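Local coordinates for protein rutinosidase (Aspergillus niger, PDB 6I1A) that hydrolyses beta-glycosidic bonds of rutinosides as a secreted family 5 glycoside hydrolase, and probably acts on 1,3-beta-glucans, at residues V25-W30 / D81-G86; E32-I37 / D135-P140; R92-Y97 / S336-K341. All coordinates share one frame; numbering follows the deposited sequence. Where two conformers were deposited one is given.

Interaction 1. Residues V25-W30 / D81-G86; sequences VNLGGW and DKLASG. With EDO (1,2-ethanediol), chain L.
Strand-to-helix packing in the TIM barrel brings Leu83 of helix 77-85 onto Val25 and Leu27. Strand 22-26 and the parallel strand 90-95 are neighbours, and helix 77-85 is the last helix of the connection between them, so this is part of a beta-alpha-beta crossover. The contact is small, buried and wholly apolar. Leu83 CD1 does most of the touching. It lies 3.7 Å from CG1 of Val25 in one of the two modelled conformers of that valine, and the two side chains cross at about a right angle. The same Leu83 CD1 meets Leu27 CD2 at 4.1 Å. The CG of Leu83 stands anti to its carbonyl carbon (chi1 -68°), which carries both methyl groups from the helix to the strand. Leu27 does not start out aimed at the helix, but its branched end swings nearer. Next to these three residues, Leu83 also touches Ile364 of helix 360-365, and Leu27 touches Ile120 of helix 113-128. At the end of the helix, Ser85 OG donates to Lys82 O at 2.7 Å, and the same carbonyl oxygen receives Gly86 N. Beyond it the carbonyl of Gly86 faces a bound 1,2-ethanediol, probably from the crystallisation liquor, which also bonds Tyr360 and Asn23. The diol O1 donates to Gly86 O at 2.7 Å.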
# COMPACT_ATOMS: atom_id res chain seq x y z
N VAL A 25 -5.44 9.49 24.05
CA VAL A 25 -4.48 10.40 23.43
C VAL A 25 -3.05 9.99 23.78
O VAL A 25 -2.79 9.47 24.89
CB VAL A 25 -4.82 11.85 23.86
CG1 VAL A 25 -4.47 12.15 25.30
CG2 VAL A 25 -4.20 12.85 22.92
N ASN A 26 -2.14 10.34 22.88
CA ASN A 26 -0.71 10.31 23.18
C ASN A 26 -0.30 11.57 23.88
O ASN A 26 -0.80 12.66 23.56
CB ASN A 26 0.13 10.20 21.92
CG ASN A 26 0.06 8.80 21.33
OD1 ASN A 26 0.89 7.95 21.73
ND2 ASN A 26 -0.93 8.51 20.48
N LEU A 27 0.59 11.44 24.86
CA LEU A 27 1.29 12.59 25.46
C LEU A 27 2.65 12.67 24.77
O LEU A 27 3.72 12.56 25.44
CB LEU A 27 1.34 12.45 26.98
CG LEU A 27 0.05 12.30 27.73
CD1 LEU A 27 0.28 12.24 29.23
CD2 LEU A 27 -0.96 13.39 27.39
N GLY A 28 2.69 12.82 23.46
CA GLY A 28 3.92 12.90 22.71
C GLY A 28 4.61 14.23 22.84
O GLY A 28 4.01 15.23 23.24
N GLY A 29 5.89 14.30 22.49
CA GLY A 29 6.63 15.55 22.50
C GLY A 29 6.88 16.06 23.89
O GLY A 29 7.30 17.21 24.04
N TRP A 30 6.69 15.21 24.89
CA TRP A 30 6.77 15.60 26.33
C TRP A 30 8.04 15.00 26.93
O TRP A 30 8.97 15.76 27.28
CB TRP A 30 5.52 15.17 27.06
CG TRP A 30 5.55 15.39 28.54
CD1 TRP A 30 6.08 16.46 29.24
CD2 TRP A 30 4.96 14.54 29.53
NE1 TRP A 30 5.87 16.31 30.58
CE2 TRP A 30 5.18 15.13 30.80
CE3 TRP A 30 4.29 13.32 29.49
CZ2 TRP A 30 4.71 14.53 31.97
CZ3 TRP A 30 3.87 12.74 30.65
CH2 TRP A 30 4.04 13.34 31.87
N ASP A 81 -7.18 17.19 33.06
CA ASP A 81 -8.58 17.61 33.24
C ASP A 81 -9.24 17.98 31.91
O ASP A 81 -10.40 17.56 31.68
CB ASP A 81 -8.65 18.79 34.20
CG ASP A 81 -8.23 18.46 35.62
OD1 ASP A 81 -8.40 17.30 36.06
OD2 ASP A 81 -7.80 19.40 36.32
N LYS A 82 -8.53 18.67 31.06
CA LYS A 82 -9.11 19.05 29.74
C LYS A 82 -9.38 17.80 28.90
O LYS A 82 -10.46 17.61 28.30
CB LYS A 82 -8.18 19.96 29.00
CG LYS A 82 -8.79 20.43 27.68
CD LYS A 82 -7.94 21.30 26.92
CE LYS A 82 -7.35 22.49 27.65
NZ LYS A 82 -6.34 23.20 26.81
N LEU A 83 -8.41 16.88 28.87
CA LEU A 83 -8.59 15.62 28.12
C LEU A 83 -9.77 14.83 28.66
O LEU A 83 -10.59 14.30 27.89
CB LEU A 83 -7.27 14.84 28.22
CG LEU A 83 -6.10 15.46 27.47
CD1 LEU A 83 -4.79 14.81 27.87
CD2 LEU A 83 -6.29 15.41 25.97
N ALA A 84 -9.91 14.69 29.98
CA ALA A 84 -11.03 13.99 30.60
C ALA A 84 -12.37 14.64 30.19
O ALA A 84 -13.34 13.94 29.91
CB ALA A 84 -10.89 14.00 32.11
N SER A 85 -12.38 15.96 30.13
CA SER A 85 -13.61 16.72 29.78
C SER A 85 -14.01 16.38 28.35
O SER A 85 -15.21 16.52 28.02
CB SER A 85 -13.45 18.23 30.01
OG SER A 85 -12.79 18.89 28.93
N GLY A 86 -13.05 16.04 27.49
CA GLY A 86 -13.34 15.61 26.10
C GLY A 86 -13.63 14.12 25.97
O GLY A 86 -13.78 13.67 24.82
C1 EDO L . -12.83 11.21 23.18
O1 EDO L . -12.22 12.43 23.03
C2 EDO L . -14.13 11.10 22.51
O2 EDO L . -14.57 9.72 22.59

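Interaction 2. Residues E32-I37 / D135-P140; sequences EQESTI and DTHSLP. With EDO (1,2-ethanediol), chain M; EDO (1,2-ethanediol), chain U.
Glu32 packs its carboxylate end against the imidazole of His137, and this is the close part of the contact. Glu32 OE2 comes to 3.8 Å from His137 CD2, with Glu32 CD just behind. The two planes are turned 53° apart, so the groups meet obliquely and do not stack. The Glu32 chain is bent at its second torsion, and its CG sits between the backbone N and the carbonyl carbon. Its other oxygen, OE1, accepts a hydrogen bond from Gly29 N. Pro94 of strand 90-95 touches both Glu32 and His137. On its far side the ring is held by Asp135: His137 ND1 donates to Asp135 OD2 at 2.6 Å. That bond is short but bent, with an N-H...acceptor angle of 139°, and the carboxylate oxygen sits 27° out of the ring plane. Both segments lie at the C-terminal ends of barrel strands, one in the loop after strand 22-26 and one running out of strand 131-136. This is the end of a TIM barrel where family 5 enzymes have their active site. The contact is looser at Glu34. Its OE2 stays 4.4 Å from His137 NE2, and a water bridges the gap. The water donates to Glu34 OE2 at 2.7 Å and lies in the plane of the ring, 2.9 Å from His137 NE2. Further along, Thr36 OG1 and a 1,2-ethanediol share a hydrogen bond, and a second 1,2-ethanediol donates to Ser35 O at 2.8 Å.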
# COMPACT_ATOMS: atom_id res chain seq x y z
N GLU A 32 9.78 12.64 25.11
CA GLU A 32 10.62 12.43 23.93
C GLU A 32 10.39 13.62 23.00
O GLU A 32 9.20 14.03 22.90
CB GLU A 32 10.28 11.10 23.26
CG GLU A 32 8.81 10.85 22.89
CD GLU A 32 8.32 11.43 21.59
OE1 GLU A 32 7.16 11.83 21.54
OE2 GLU A 32 9.09 11.39 20.59
N GLN A 33 11.42 14.09 22.34
CA GLN A 33 11.31 15.40 21.63
C GLN A 33 11.38 15.15 20.12
O GLN A 33 12.17 14.32 19.66
CB GLN A 33 12.46 16.34 22.04
CG GLN A 33 12.64 16.44 23.55
CD GLN A 33 11.38 16.76 24.29
OE1 GLN A 33 10.50 17.53 23.85
NE2 GLN A 33 11.23 16.19 25.49
N GLU A 34 10.57 15.94 19.36
CA GLU A 34 10.60 15.88 17.90
C GLU A 34 10.41 17.30 17.33
O GLU A 34 9.61 18.03 17.87
CB GLU A 34 9.45 15.00 17.37
CG GLU A 34 9.48 13.57 17.94
CD GLU A 34 8.30 12.71 17.51
OE1 GLU A 34 7.84 12.91 16.34
OE2 GLU A 34 7.82 11.94 18.33
N SER A 35 11.08 17.55 16.23
CA SER A 35 11.10 18.91 15.61
C SER A 35 9.71 19.39 15.24
O SER A 35 9.44 20.58 15.42
CB SER A 35 11.99 18.91 14.42
OG SER A 35 11.51 18.13 13.34
N THR A 36 8.81 18.55 14.74
CA THR A 36 7.52 19.03 14.21
C THR A 36 6.53 19.42 15.30
O THR A 36 5.55 20.12 15.02
CB THR A 36 6.95 17.94 13.30
OG1 THR A 36 6.90 16.72 14.03
CG2 THR A 36 7.81 17.77 12.08
N ILE A 37 6.66 18.89 16.52
CA ILE A 37 5.58 19.02 17.52
C ILE A 37 5.48 20.45 18.10
O ILE A 37 4.41 20.92 18.45
CB ILE A 37 5.77 17.97 18.64
CG1 ILE A 37 5.61 16.60 17.99
CG2 ILE A 37 4.78 18.23 19.77
CD1 ILE A 37 5.90 15.41 18.92
N ASP A 135 5.15 3.43 26.87
CA ASP A 135 5.82 3.05 25.63
C ASP A 135 7.30 3.42 25.71
O ASP A 135 7.64 4.60 25.91
CB ASP A 135 5.09 3.80 24.51
CG ASP A 135 5.88 4.02 23.25
OD1 ASP A 135 6.70 3.18 22.83
OD2 ASP A 135 5.57 5.07 22.61
N THR A 136 8.19 2.44 25.53
CA THR A 136 9.62 2.70 25.36
C THR A 136 9.86 3.00 23.88
O THR A 136 10.06 2.04 23.10
CB THR A 136 10.48 1.58 25.97
OG1 THR A 136 10.10 0.35 25.40
CG2 THR A 136 10.23 1.52 27.45
N HIS A 137 9.74 4.28 23.52
CA HIS A 137 9.67 4.71 22.12
C HIS A 137 10.98 4.48 21.39
O HIS A 137 10.97 4.13 20.19
CB HIS A 137 9.28 6.19 22.12
CG HIS A 137 8.41 6.63 20.99
ND1 HIS A 137 7.18 6.10 20.81
CD2 HIS A 137 8.54 7.69 20.14
CE1 HIS A 137 6.60 6.75 19.82
NE2 HIS A 137 7.39 7.72 19.39
N SER A 138 12.09 4.64 22.11
CA SER A 138 13.44 4.31 21.63
C SER A 138 14.01 3.15 22.45
O SER A 138 13.63 3.00 23.62
CB SER A 138 14.38 5.50 21.72
OG SER A 138 14.23 6.20 22.94
N LEU A 139 14.94 2.44 21.85
CA LEU A 139 15.74 1.42 22.59
C LEU A 139 17.20 1.64 22.24
O LEU A 139 17.55 2.21 21.21
CB LEU A 139 15.33 -0.00 22.23
CG LEU A 139 13.91 -0.41 22.62
CD1 LEU A 139 13.58 -1.78 22.06
CD2 LEU A 139 13.73 -0.35 24.14
N PRO A 140 18.12 1.20 23.14
CA PRO A 140 19.54 1.37 22.93
C PRO A 140 20.01 0.89 21.56
O PRO A 140 19.66 -0.21 21.12
CB PRO A 140 20.17 0.57 24.10
CG PRO A 140 19.12 0.70 25.20
CD PRO A 140 17.81 0.59 24.45
C1 EDO M . 10.81 23.09 13.40
O1 EDO M . 10.43 24.46 13.52
C2 EDO M . 9.65 22.30 12.91
O2 EDO M . 8.44 22.44 13.62
C1 EDO U . 4.29 14.58 11.52
O1 EDO U . 5.12 15.41 10.72
C2 EDO U . 3.73 15.25 12.76
O2 EDO U . 4.65 15.30 13.89
O HOH W 1 6.57 9.69 17.50

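Interaction 3. Residues R92-Y97 / S336-K341; sequences RIPTTY and SYWTAK
This is a buried side-chain contact in the interior of the TIM barrel, where Arg92 and Pro94 of strand 90-95 meet Ser336 and Trp338. Strand 22-26 lies between the two strands, so only side chains bridge them. Pro94 CG packs on the outer end of the indole, 3.8 Å from Trp338 CZ3. Arg92 runs out with its chain extended, and its CB lies 3.9 Å from Ser336 OG. At its end Arg92 NH1 approaches Trp338 CZ3 at 4.0 Å. They meet edge to edge, with the guanidinium and the indole planes 65° apart, so this is not a cation-pi stack. The guanidinium is gripped from several sides: Glu190, Glu303 and Asp264 form salt bridges with it, and Asn26 and Asn193 add hydrogen bonds. Ser336 OG bonds to Gly302 O. The indole also touches Glu32 and Glu34. A cis peptide joins Trp338 to Thr339, as in many family 5 enzymes at the end of the eighth strand, where such a tryptophan typically lines the substrate site. Thr339 CB sits 3.7 Å above the plane of the Trp338 indole, offset toward its rim.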
# COMPACT_ATOMS: atom_id res chain seq x y z
N ARG A 92 -1.54 7.21 26.27
CA ARG A 92 -0.33 6.53 25.78
C ARG A 92 0.81 7.48 25.98
O ARG A 92 0.74 8.67 25.54
CB ARG A 92 -0.47 6.14 24.32
CG ARG A 92 0.79 5.49 23.76
CD ARG A 92 0.55 4.79 22.46
NE ARG A 92 1.67 4.10 21.85
CZ ARG A 92 2.52 4.59 20.95
NH1 ARG A 92 2.45 5.86 20.53
NH2 ARG A 92 3.41 3.75 20.40
N ILE A 93 1.87 7.07 26.67
CA ILE A 93 2.96 7.93 27.10
C ILE A 93 4.29 7.47 26.51
O ILE A 93 4.93 6.53 27.06
CB ILE A 93 3.03 8.11 28.63
CG1 ILE A 93 1.68 8.41 29.24
CG2 ILE A 93 4.07 9.15 28.93
CD1 ILE A 93 1.66 8.63 30.73
N PRO A 94 4.73 8.05 25.39
CA PRO A 94 6.03 7.74 24.80
C PRO A 94 7.15 8.27 25.70
O PRO A 94 7.13 9.42 26.13
CB PRO A 94 6.01 8.46 23.44
CG PRO A 94 4.56 8.62 23.16
CD PRO A 94 3.92 8.91 24.51
N THR A 95 8.13 7.40 25.96
CA THR A 95 9.32 7.74 26.74
C THR A 95 10.55 7.37 25.93
O THR A 95 10.52 6.43 25.09
CB THR A 95 9.31 7.01 28.08
OG1 THR A 95 9.45 5.58 27.95
CG2 THR A 95 8.08 7.27 28.91
N THR A 96 11.67 8.05 26.19
CA THR A 96 12.96 7.55 25.68
C THR A 96 13.45 6.44 26.61
O THR A 96 13.09 6.41 27.79
CB THR A 96 14.03 8.62 25.55
OG1 THR A 96 14.44 8.99 26.88
CG2 THR A 96 13.52 9.84 24.81
N TYR A 97 14.32 5.60 26.11
CA TYR A 97 14.90 4.55 27.01
C TYR A 97 15.69 5.23 28.13
O TYR A 97 15.90 4.59 29.17
CB TYR A 97 15.76 3.52 26.28
CG TYR A 97 16.98 4.06 25.61
CD1 TYR A 97 18.11 4.39 26.36
CD2 TYR A 97 17.02 4.30 24.24
CE1 TYR A 97 19.24 4.88 25.77
CE2 TYR A 97 18.16 4.83 23.64
CZ TYR A 97 19.29 5.10 24.42
OH TYR A 97 20.40 5.66 23.83
N SER A 336 -5.74 5.93 20.12
CA SER A 336 -5.15 7.10 20.81
C SER A 336 -4.54 8.04 19.80
O SER A 336 -3.68 7.67 19.01
CB SER A 336 -4.14 6.76 21.93
OG SER A 336 -3.19 5.80 21.57
N TYR A 337 -5.02 9.28 19.79
CA TYR A 337 -4.65 10.30 18.79
C TYR A 337 -3.26 10.81 19.06
O TYR A 337 -2.83 10.96 20.21
CB TYR A 337 -5.66 11.46 18.88
CG TYR A 337 -5.69 12.31 17.64
CD1 TYR A 337 -6.51 11.96 16.60
CD2 TYR A 337 -4.90 13.43 17.51
CE1 TYR A 337 -6.56 12.73 15.45
CE2 TYR A 337 -4.89 14.18 16.32
CZ TYR A 337 -5.72 13.80 15.29
OH TYR A 337 -5.74 14.52 14.11
N TRP A 338 -2.54 11.13 17.99
CA TRP A 338 -1.24 11.82 18.06
C TRP A 338 -1.53 13.27 17.73
O TRP A 338 -1.73 13.55 16.54
CB TRP A 338 -0.19 11.24 17.11
CG TRP A 338 1.18 11.79 17.37
CD1 TRP A 338 1.76 12.94 16.93
CD2 TRP A 338 2.12 11.20 18.30
NE1 TRP A 338 3.01 13.07 17.48
CE2 TRP A 338 3.24 12.02 18.33
CE3 TRP A 338 2.14 10.01 19.06
CZ2 TRP A 338 4.39 11.73 19.07
CZ3 TRP A 338 3.25 9.74 19.81
CH2 TRP A 338 4.35 10.57 19.82
N THR A 339 -1.52 14.20 18.67
CA THR A 339 -1.10 14.09 20.08
C THR A 339 -1.86 15.11 20.91
O THR A 339 -2.61 15.98 20.35
CB THR A 339 0.41 14.26 20.13
OG1 THR A 339 0.88 14.09 21.48
CG2 THR A 339 0.91 15.59 19.62
N ALA A 340 -1.73 15.08 22.23
CA ALA A 340 -2.51 15.96 23.11
C ALA A 340 -2.23 17.43 22.82
O ALA A 340 -3.23 18.21 22.72
CB ALA A 340 -2.15 15.65 24.55
N LYS A 341 -0.98 17.81 22.71
CA LYS A 341 -0.57 19.23 22.64
C LYS A 341 0.44 19.35 21.52
O LYS A 341 1.49 18.73 21.57
CB LYS A 341 0.02 19.60 24.00
CG LYS A 341 -0.25 21.00 24.47
CD LYS A 341 -0.21 20.98 25.98
CE LYS A 341 -0.52 22.31 26.54
NZ LYS A 341 0.14 22.45 27.84

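From the N terminus, residues 25-30 open interaction 1 on the first strand of the barrel, and 32-37 open interaction 2 just after it. Interaction 1 closes first, at 81-86, with a loop of 50 residues that holds helices but no strand. Residues 92-97 then open interaction 3 inside the still-open loop of interaction 2. That loop closes at 135-140, and interaction 3 closes only at 336-341. Interaction 2 therefore crosses both others, while interactions 1 and 3 follow in series. Interaction 1 ties an outer helix to the barrel wall. Interaction 3 lies in its interior and joins two strands that flank strand 22-26, and interaction 2 joins loops at the C-terminal ends of its strands.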